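Local structure of arylmalonate decarboxylase (3DTV) at residues D[9-14]-D[214-219]; D[26-31]-D[227-232]; D[192-197]-D[231-236]. The protein catalyses the decarboxylation of 2-aryl-2-methylmalonates, taking up a proton to give 2-arylpropionates and carbon dioxide. All coordinates share one frame; numbering follows the deposited sequence.

Contact 1: D[9-14]-D[214-219]; sequences IGMIVP and AGFWDA
Ile9 and Met11 reach from strand 9-13, an inner strand of one of the two parallel four-stranded sheets, onto helix 211-223, which follows the last strand of the other. The paired sheets, each with strand order 2-1-3-4, are consistent with membership of the Asp/Glu racemase clan. The two segments run at 136° to each other, and all the residues that touch are buried.

The branches of Ile9 divide the work. CG2 stands anti to the backbone N (CG1 at chi1 -55°), over the centre of the Phe216 ring and 4.3 Å above its plane. From there it also meets Ala219 CB at 3.7 Å. CG1 sits on the same side of the ring, displaced outward past its rim, 3.9 Å from Phe216 CE1.

On the helix, Asp218 is hydrogen-bonded to Thr102 on strand 101-103, the outermost strand of the sheet that holds strand 9-13.

Met11 sends an extended chain beyond CG, chi2 -176°, straight across the interface. Its SD is 5.4 Å from the Phe216 centroid in an oblique Met-aromatic contact. CE packs against both the ring side and the helix backbone, 3.8 Å from Phe216 CD2 and 3.4 Å from Phe216 N.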
loop_
_atom_site.group_PDB
_atom_site.type_symbol
_atom_site.label_atom_id
_atom_site.label_comp_id
_atom_site.label_asym_id
_atom_site.label_seq_id
_atom_site.Cartn_x
_atom_site.Cartn_y
_atom_site.Cartn_z
ATOM N N ILE D 9 11.680 -2.631 9.870
ATOM C CA ILE D 9 10.789 -1.881 8.977
ATOM C C ILE D 9 9.835 -0.952 9.769
ATOM O O ILE D 9 9.030 -1.409 10.575
ATOM C CB ILE D 9 9.959 -2.854 8.073
ATOM C CG1 ILE D 9 10.902 -3.804 7.316
ATOM C CG2 ILE D 9 9.021 -2.058 7.128
ATOM C CD1 ILE D 9 12.003 -3.086 6.482
ATOM N N GLY D 10 9.946 0.347 9.549
ATOM C CA GLY D 10 9.084 1.343 10.178
ATOM C C GLY D 10 7.917 1.738 9.291
ATOM O O GLY D 10 8.078 2.043 8.097
ATOM N N MET D 11 6.720 1.738 9.841
ATOM C CA MET D 11 5.575 2.163 9.021
ATOM C C MET D 11 4.704 3.156 9.740
ATOM O O MET D 11 4.403 2.933 10.915
ATOM C CB MET D 11 4.722 0.928 8.645
ATOM C CG MET D 11 5.396 0.034 7.563
ATOM S SD MET D 11 4.281 -1.319 7.085
ATOM C CE MET D 11 4.983 -1.734 5.502
ATOM N N ILE D 12 4.248 4.187 9.035
ATOM C CA ILE D 12 3.294 5.148 9.598
ATOM C C ILE D 12 1.918 4.799 9.032
ATOM O O ILE D 12 1.742 4.750 7.815
ATOM C CB ILE D 12 3.654 6.625 9.224
ATOM C CG1 ILE D 12 5.115 6.975 9.651
ATOM C CG2 ILE D 12 2.641 7.634 9.836
ATOM C CD1 ILE D 12 5.569 8.278 9.134
ATOM N N VAL D 13 0.950 4.517 9.890
ATOM C CA VAL D 13 -0.377 4.195 9.427
ATOM C C VAL D 13 -1.428 4.956 10.223
ATOM O O VAL D 13 -1.311 5.117 11.439
ATOM C CB VAL D 13 -0.719 2.674 9.571
ATOM C CG1 VAL D 13 0.219 1.771 8.748
ATOM C CG2 VAL D 13 -0.644 2.269 11.045
ATOM N N PRO D 14 -2.502 5.373 9.560
ATOM C CA PRO D 14 -3.656 5.815 10.356
ATOM C C PRO D 14 -4.374 4.612 11.042
ATOM O O PRO D 14 -4.357 3.489 10.525
ATOM C CB PRO D 14 -4.593 6.418 9.304
ATOM C CG PRO D 14 -4.303 5.754 8.066
ATOM C CD PRO D 14 -2.777 5.406 8.109
ATOM N N ALA D 214 2.648 -5.041 -0.376
ATOM C CA ALA D 214 3.626 -4.446 -1.301
ATOM C C ALA D 214 4.419 -3.365 -0.567
ATOM O O ALA D 214 5.629 -3.195 -0.803
ATOM C CB ALA D 214 2.918 -3.810 -2.527
ATOM N N GLY D 215 3.745 -2.630 0.293
ATOM C CA GLY D 215 4.389 -1.556 1.098
ATOM C C GLY D 215 5.537 -2.164 1.911
ATOM O O GLY D 215 6.612 -1.606 1.957
ATOM N N PHE D 216 5.310 -3.325 2.535
ATOM C CA PHE D 216 6.349 -4.003 3.310
ATOM C C PHE D 216 7.490 -4.457 2.389
ATOM O O PHE D 216 8.660 -4.210 2.666
ATOM C CB PHE D 216 5.743 -5.211 4.034
ATOM C CG PHE D 216 6.452 -5.578 5.315
ATOM C CD1 PHE D 216 7.674 -6.278 5.279
ATOM C CD2 PHE D 216 5.904 -5.248 6.532
ATOM C CE1 PHE D 216 8.354 -6.586 6.454
ATOM C CE2 PHE D 216 6.559 -5.552 7.696
ATOM C CZ PHE D 216 7.796 -6.236 7.667
ATOM N N TRP D 217 7.121 -5.104 1.283
ATOM C CA TRP D 217 8.070 -5.613 0.287
ATOM C C TRP D 217 9.001 -4.491 -0.202
ATOM O O TRP D 217 10.224 -4.651 -0.244
ATOM C CB TRP D 217 7.298 -6.261 -0.861
ATOM C CG TRP D 217 8.022 -6.417 -2.137
ATOM C CD1 TRP D 217 8.831 -7.474 -2.504
ATOM C CD2 TRP D 217 7.936 -5.557 -3.283
ATOM N NE1 TRP D 217 9.263 -7.300 -3.801
ATOM C CE2 TRP D 217 8.754 -6.120 -4.291
ATOM C CE3 TRP D 217 7.272 -4.350 -3.544
ATOM C CZ2 TRP D 217 8.942 -5.501 -5.555
ATOM C CZ3 TRP D 217 7.443 -3.744 -4.795
ATOM C CH2 TRP D 217 8.282 -4.325 -5.785
ATOM N N ASP D 218 8.412 -3.355 -0.532
ATOM C CA ASP D 218 9.156 -2.193 -1.009
ATOM C C ASP D 218 10.095 -1.634 0.065
ATOM O O ASP D 218 11.224 -1.295 -0.243
ATOM C CB ASP D 218 8.177 -1.124 -1.480
ATOM C CG ASP D 218 8.876 0.151 -1.975
ATOM O OD1 ASP D 218 8.653 1.267 -1.408
ATOM O OD2 ASP D 218 9.623 0.029 -2.952
ATOM N N ALA D 219 9.607 -1.502 1.307
ATOM C CA ALA D 219 10.431 -1.003 2.412
ATOM C C ALA D 219 11.628 -1.940 2.642
ATOM O O ALA D 219 12.718 -1.495 2.963
ATOM C CB ALA D 219 9.619 -0.886 3.694
#

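Contact 2: D[26-31]-D[227-232]; sequences RLYPDL and AKARPG
Arg230, Leu27 and Tyr28 carry most of this contact, in which the irregular linker between helix 211-223 and helix 235-238 lies along the connection from helix 20-25 to strand 33-37. That connection closes with a type I beta turn from Tyr28 to Leu31.

Arg230, the residue with the most surface buried here, bends back at chi2 (-38°) and again at chi3, which brings one face of its guanidinium onto the CG edge of Pro29. Pro29 CG sits 3.4 Å above the guanidinium plane, over its centre, so an aliphatic carbon of the proline covers one face of the charged group, with no hydrogen bond to the turn. Asp30 is nearby, but its OD2 remains 6.2 Å from Arg230 NH1; any attraction between the two is likely to be long-range.

The carbonyl of Leu27 supplies the one hydrogen bond between the segments. Arg230 N donates to Leu27 O at 2.9 Å, in the carbonyl plane on a lone pair, though the N-H...O angle of 144° is somewhat bent. The same oxygen receives a CA-H...O contact from Ala229. Beside this bond, Leu27 CB packs against Ala229 CB at 4.1 Å, and Phe237 of the last helix touches both residues.

Tyr28 turns its CB away from the linker, yet its ring comes back to it, with Ala227 O at the ring edge 3.6 Å from Tyr28 CE1. Tyr28 CD1 meets Ala227 CB at 4.1 Å, Leu31 CD1 packs on the same alanine methyl, and Tyr28 CZ approaches Ala229 CB. The ring also meets that of Phe216 on helix 211-223, their planes about 20° apart. At its phenol end one water joins the segments: it lies 2.6 Å from Tyr28 OH and donates to Ala227 O at 2.8 Å.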
loop_
_atom_site.group_PDB
_atom_site.type_symbol
_atom_site.label_atom_id
_atom_site.label_comp_id
_atom_site.label_asym_id
_atom_site.label_seq_id
_atom_site.Cartn_x
_atom_site.Cartn_y
_atom_site.Cartn_z
ATOM N N ARG D 26 3.869 -10.920 7.346
ATOM C CA ARG D 26 3.622 -12.335 7.051
ATOM C C ARG D 26 4.629 -12.901 6.028
ATOM O O ARG D 26 5.036 -14.074 6.124
ATOM C CB ARG D 26 2.212 -12.534 6.546
ATOM C CG ARG D 26 1.763 -14.005 6.731
ATOM C CD ARG D 26 0.923 -14.591 5.642
ATOM N NE ARG D 26 -0.486 -14.207 5.684
ATOM C CZ ARG D 26 -1.511 -15.004 5.380
ATOM N NH1 ARG D 26 -1.303 -16.272 5.068
ATOM N NH2 ARG D 26 -2.771 -14.529 5.427
ATOM N N LEU D 27 5.029 -12.071 5.071
ATOM C CA LEU D 27 6.014 -12.433 4.045
ATOM C C LEU D 27 7.457 -12.557 4.544
ATOM O O LEU D 27 8.293 -13.208 3.893
ATOM C CB LEU D 27 6.000 -11.417 2.898
ATOM C CG LEU D 27 4.711 -11.373 2.084
ATOM C CD1 LEU D 27 4.787 -10.134 1.168
ATOM C CD2 LEU D 27 4.528 -12.632 1.288
ATOM N N TYR D 28 7.740 -11.970 5.700
ATOM C CA TYR D 28 9.100 -11.797 6.133
ATOM C C TYR D 28 9.289 -12.201 7.576
ATOM O O TYR D 28 9.391 -11.327 8.433
ATOM C CB TYR D 28 9.502 -10.333 5.948
ATOM C CG TYR D 28 9.605 -9.908 4.508
ATOM C CD1 TYR D 28 10.735 -10.240 3.747
ATOM C CD2 TYR D 28 8.582 -9.200 3.901
ATOM C CE1 TYR D 28 10.844 -9.841 2.413
ATOM C CE2 TYR D 28 8.658 -8.820 2.574
ATOM C CZ TYR D 28 9.793 -9.138 1.826
ATOM O OH TYR D 28 9.908 -8.738 0.506
ATOM N N PRO D 29 9.341 -13.528 7.848
ATOM C CA PRO D 29 9.344 -14.099 9.203
ATOM C C PRO D 29 10.263 -13.426 10.223
ATOM O O PRO D 29 9.850 -13.163 11.366
ATOM C CB PRO D 29 9.760 -15.573 8.973
ATOM C CG PRO D 29 9.209 -15.881 7.656
ATOM C CD PRO D 29 9.328 -14.592 6.826
ATOM N N ASP D 30 11.504 -13.181 9.863
ATOM C CA ASP D 30 12.375 -12.674 10.897
ATOM C C ASP D 30 12.487 -11.137 10.951
ATOM O O ASP D 30 13.203 -10.610 11.810
ATOM C CB ASP D 30 13.751 -13.315 10.787
ATOM C CG ASP D 30 13.720 -14.807 11.105
ATOM O OD1 ASP D 30 12.960 -15.259 12.016
ATOM O OD2 ASP D 30 14.480 -15.520 10.423
ATOM N N LEU D 31 11.811 -10.421 10.053
ATOM C CA LEU D 31 11.976 -8.940 10.019
ATOM C C LEU D 31 11.235 -8.258 11.154
ATOM O O LEU D 31 10.026 -8.334 11.206
ATOM C CB LEU D 31 11.593 -8.343 8.657
ATOM C CG LEU D 31 12.776 -8.022 7.710
ATOM C CD1 LEU D 31 13.747 -9.160 7.714
ATOM C CD2 LEU D 31 12.344 -7.776 6.300
ATOM N N ALA D 227 16.580 -9.765 2.315
ATOM C CA ALA D 227 15.556 -10.717 2.729
ATOM C C ALA D 227 14.569 -10.970 1.581
ATOM O O ALA D 227 14.151 -10.042 0.883
ATOM C CB ALA D 227 14.820 -10.216 3.976
ATOM N N LYS D 228 14.183 -12.228 1.391
ATOM C CA LYS D 228 13.340 -12.576 0.257
ATOM C C LYS D 228 12.002 -13.057 0.801
ATOM O O LYS D 228 11.964 -13.716 1.855
ATOM C CB LYS D 228 14.004 -13.665 -0.597
ATOM C CG LYS D 228 15.522 -13.814 -0.456
ATOM C CD LYS D 228 15.927 -15.299 -0.793
ATOM C CE LYS D 228 17.458 -15.486 -0.937
ATOM N NZ LYS D 228 17.831 -16.864 -1.462
ATOM N N ALA D 229 10.909 -12.736 0.102
ATOM C CA ALA D 229 9.562 -13.012 0.620
ATOM C C ALA D 229 9.290 -14.517 0.655
ATOM O O ALA D 229 9.928 -15.295 -0.076
ATOM C CB ALA D 229 8.514 -12.306 -0.232
ATOM N N ARG D 230 8.337 -14.925 1.499
ATOM C CA ARG D 230 7.847 -16.307 1.508
ATOM C C ARG D 230 7.099 -16.598 0.203
ATOM O O ARG D 230 6.356 -15.731 -0.278
ATOM C CB ARG D 230 6.930 -16.541 2.721
ATOM C CG ARG D 230 7.672 -16.672 4.033
ATOM C CD ARG D 230 8.966 -17.460 3.798
ATOM N NE ARG D 230 9.307 -18.386 4.890
ATOM C CZ ARG D 230 10.437 -18.331 5.601
ATOM N NH1 ARG D 230 11.357 -17.388 5.349
ATOM N NH2 ARG D 230 10.645 -19.218 6.571
ATOM N N PRO D 231 7.278 -17.816 -0.373
ATOM C CA PRO D 231 6.622 -18.154 -1.642
ATOM C C PRO D 231 5.152 -18.465 -1.439
ATOM O O PRO D 231 4.742 -18.871 -0.346
ATOM C CB PRO D 231 7.345 -19.442 -2.098
ATOM C CG PRO D 231 7.706 -20.114 -0.817
ATOM C CD PRO D 231 8.077 -18.940 0.141
ATOM N N GLY D 232 4.366 -18.268 -2.490
ATOM C CA GLY D 232 2.999 -18.761 -2.511
ATOM C C GLY D 232 1.945 -17.689 -2.435
ATOM O O GLY D 232 0.766 -18.003 -2.377
HETATM O O HOH W 1 12.186 -8.983 -0.818
#

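Contact 3: D[192-197]-D[231-236]; sequences LTLDAI and PGYGRL
Leu194 CD1 lies over one face of the Tyr233 ring in a CH-pi contact that dominates this interface, where the start of helix 196-204 meets the approach to helix 235-238. Leu194 CD1 is 3.4 Å from the Tyr233 ring centroid and only 13° off the normal, close to Tyr233 CG. Both Leu194 torsions lie off the usual staggered values (chi1 -105°), consistent with a tight fit. The two side chains cross at about a right angle, and the second methyl, Leu194 CD2, falls 4.0 Å from Tyr233 CB.

At the ring's edge the contact is van der Waals in kind. The carboxylate of Asp195 runs alongside Tyr233 in the same direction, its plane turned 27° from that of the ring, and Asp195 OD1 approaches Tyr233 CE2 (3.8 Å). The stronger partner of OD1 is Arg26, whose NH1 forms a salt bridge with it and a weak hydrogen bond with Tyr233 OH. One guanidinium nitrogen thus spans the outer ends of both side chains.

Backbone contact comes from Ile197. Its CG2 presses to 3.2 Å from Tyr233 O, a short approach, and rests 3.8 Å from Gly234 CA. Gly234 occupies the N-cap position of helix 235-238, with positive phi, and has no side chain to intrude on this methyl group. No hydrogen bond links the two segments.

The surroundings extend these ties: Glu201, on helix 196-204, accepts a hydrogen bond from Arg235 N in the first turn of helix 235-238, Phe237 touches Leu194 and Ile197, Pro213 at the start of helix 211-223 packs against the same two residues, and Thr164 and Leu167 of helix 164-176 meet the 193-196 turn.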
loop_
_atom_site.group_PDB
_atom_site.type_symbol
_atom_site.label_atom_id
_atom_site.label_comp_id
_atom_site.label_asym_id
_atom_site.label_seq_id
_atom_site.Cartn_x
_atom_site.Cartn_y
_atom_site.Cartn_z
ATOM N N LEU D 192 -6.723 -8.287 6.193
ATOM C CA LEU D 192 -5.517 -8.922 5.681
ATOM C C LEU D 192 -5.787 -9.455 4.281
ATOM O O LEU D 192 -6.774 -10.127 4.049
ATOM C CB LEU D 192 -5.045 -10.041 6.625
ATOM C CG LEU D 192 -4.762 -9.514 8.065
ATOM C CD1 LEU D 192 -4.611 -10.692 9.088
ATOM C CD2 LEU D 192 -3.554 -8.667 8.034
ATOM N N THR D 193 -4.904 -9.143 3.340
ATOM C CA THR D 193 -5.183 -9.347 1.899
ATOM C C THR D 193 -4.332 -10.468 1.272
ATOM O O THR D 193 -4.668 -10.967 0.162
ATOM C CB THR D 193 -4.959 -8.032 1.065
ATOM O OG1 THR D 193 -3.588 -7.670 1.128
ATOM C CG2 THR D 193 -5.749 -6.868 1.605
ATOM N N LEU D 194 -3.245 -10.867 1.953
ATOM C CA LEU D 194 -2.307 -11.860 1.385
ATOM C C LEU D 194 -3.001 -13.115 0.794
ATOM O O LEU D 194 -2.586 -13.617 -0.240
ATOM C CB LEU D 194 -1.274 -12.299 2.421
ATOM C CG LEU D 194 0.175 -11.825 2.391
ATOM C CD1 LEU D 194 1.020 -13.079 2.667
ATOM C CD2 LEU D 194 0.538 -11.206 1.029
ATOM N N ASP D 195 -4.029 -13.625 1.448
ATOM C CA ASP D 195 -4.655 -14.872 1.002
ATOM C C ASP D 195 -5.508 -14.681 -0.239
ATOM O O ASP D 195 -5.790 -15.632 -0.936
ATOM C CB ASP D 195 -5.458 -15.526 2.132
ATOM C CG ASP D 195 -4.576 -16.215 3.143
ATOM O OD1 ASP D 195 -3.398 -16.560 2.851
ATOM O OD2 ASP D 195 -5.069 -16.423 4.250
ATOM N N ALA D 196 -5.905 -13.447 -0.525
ATOM C CA ALA D 196 -6.724 -13.204 -1.697
ATOM C C ALA D 196 -5.873 -13.189 -2.988
ATOM O O ALA D 196 -6.391 -13.378 -4.098
ATOM C CB ALA D 196 -7.474 -11.913 -1.540
ATOM N N ILE D 197 -4.568 -12.958 -2.830
ATOM C CA ILE D 197 -3.682 -12.674 -3.959
ATOM C C ILE D 197 -3.514 -13.884 -4.871
ATOM O O ILE D 197 -3.873 -13.797 -6.050
ATOM C CB ILE D 197 -2.303 -12.124 -3.523
ATOM C CG1 ILE D 197 -2.448 -10.776 -2.755
ATOM C CG2 ILE D 197 -1.390 -11.959 -4.746
ATOM C CD1 ILE D 197 -1.119 -10.220 -2.184
ATOM N N PRO D 231 7.278 -17.816 -0.373
ATOM C CA PRO D 231 6.622 -18.154 -1.642
ATOM C C PRO D 231 5.152 -18.465 -1.439
ATOM O O PRO D 231 4.742 -18.871 -0.346
ATOM C CB PRO D 231 7.345 -19.442 -2.098
ATOM C CG PRO D 231 7.706 -20.114 -0.817
ATOM C CD PRO D 231 8.077 -18.940 0.141
ATOM N N GLY D 232 4.366 -18.268 -2.490
ATOM C CA GLY D 232 2.999 -18.761 -2.511
ATOM C C GLY D 232 1.945 -17.689 -2.435
ATOM O O GLY D 232 0.766 -18.003 -2.377
ATOM N N TYR D 233 2.350 -16.416 -2.414
ATOM C CA TYR D 233 1.377 -15.323 -2.306
ATOM C C TYR D 233 1.384 -14.427 -3.519
ATOM O O TYR D 233 1.258 -13.214 -3.394
ATOM C CB TYR D 233 1.577 -14.511 -1.017
ATOM C CG TYR D 233 1.515 -15.365 0.219
ATOM C CD1 TYR D 233 2.683 -15.773 0.868
ATOM C CD2 TYR D 233 0.295 -15.791 0.720
ATOM C CE1 TYR D 233 2.637 -16.555 1.993
ATOM C CE2 TYR D 233 0.223 -16.587 1.850
ATOM C CZ TYR D 233 1.400 -16.967 2.489
ATOM O OH TYR D 233 1.331 -17.766 3.622
ATOM N N GLY D 234 1.552 -15.025 -4.694
ATOM C CA GLY D 234 1.410 -14.300 -5.957
ATOM C C GLY D 234 2.707 -14.046 -6.707
ATOM O O GLY D 234 3.795 -14.182 -6.138
ATOM N N ARG D 235 2.590 -13.644 -7.974
ATOM C CA ARG D 235 3.745 -13.521 -8.867
ATOM C C ARG D 235 4.808 -12.534 -8.345
ATOM O O ARG D 235 5.988 -12.864 -8.285
ATOM C CB ARG D 235 3.287 -13.153 -10.283
ATOM C CG ARG D 235 4.342 -13.463 -11.352
ATOM C CD ARG D 235 3.736 -13.830 -12.730
ATOM N NE ARG D 235 3.404 -12.626 -13.481
ATOM C CZ ARG D 235 4.312 -11.780 -13.964
ATOM N NH1 ARG D 235 5.608 -12.029 -13.782
ATOM N NH2 ARG D 235 3.935 -10.684 -14.633
ATOM N N LEU D 236 4.364 -11.337 -7.947
ATOM C CA LEU D 236 5.226 -10.317 -7.363
ATOM C C LEU D 236 6.121 -10.870 -6.269
ATOM O O LEU D 236 7.346 -10.798 -6.391
ATOM C CB LEU D 236 4.398 -9.128 -6.823
ATOM C CG LEU D 236 5.185 -7.913 -6.330
ATOM C CD1 LEU D 236 6.092 -7.354 -7.447
ATOM C CD2 LEU D 236 4.207 -6.823 -5.759
#

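Overall arrangement
From the N terminus, strand 9-13 enters contact 1 and the 26-31 connection enters contact 2; the partners of both come only after the last strand, 208-210. Contact 1 closes first along the chain, where helix 211-223 returns to the sheet of strand 9-13. The 227-232 linker then closes contact 2, and 231-236 closes contact 3, the shortest loop, back to 192-197. Contact 1 crosses both others, whereas contacts 2 and 3 end on one stretch and share Pro231 and Gly232. Tyr28 lies against Trp217 and Leu236 reaches Trp217, so helix 211-223, part of contact 1, also adjoins contacts 2 and 3. Together they fasten the C-terminal segments to both halves of the fold.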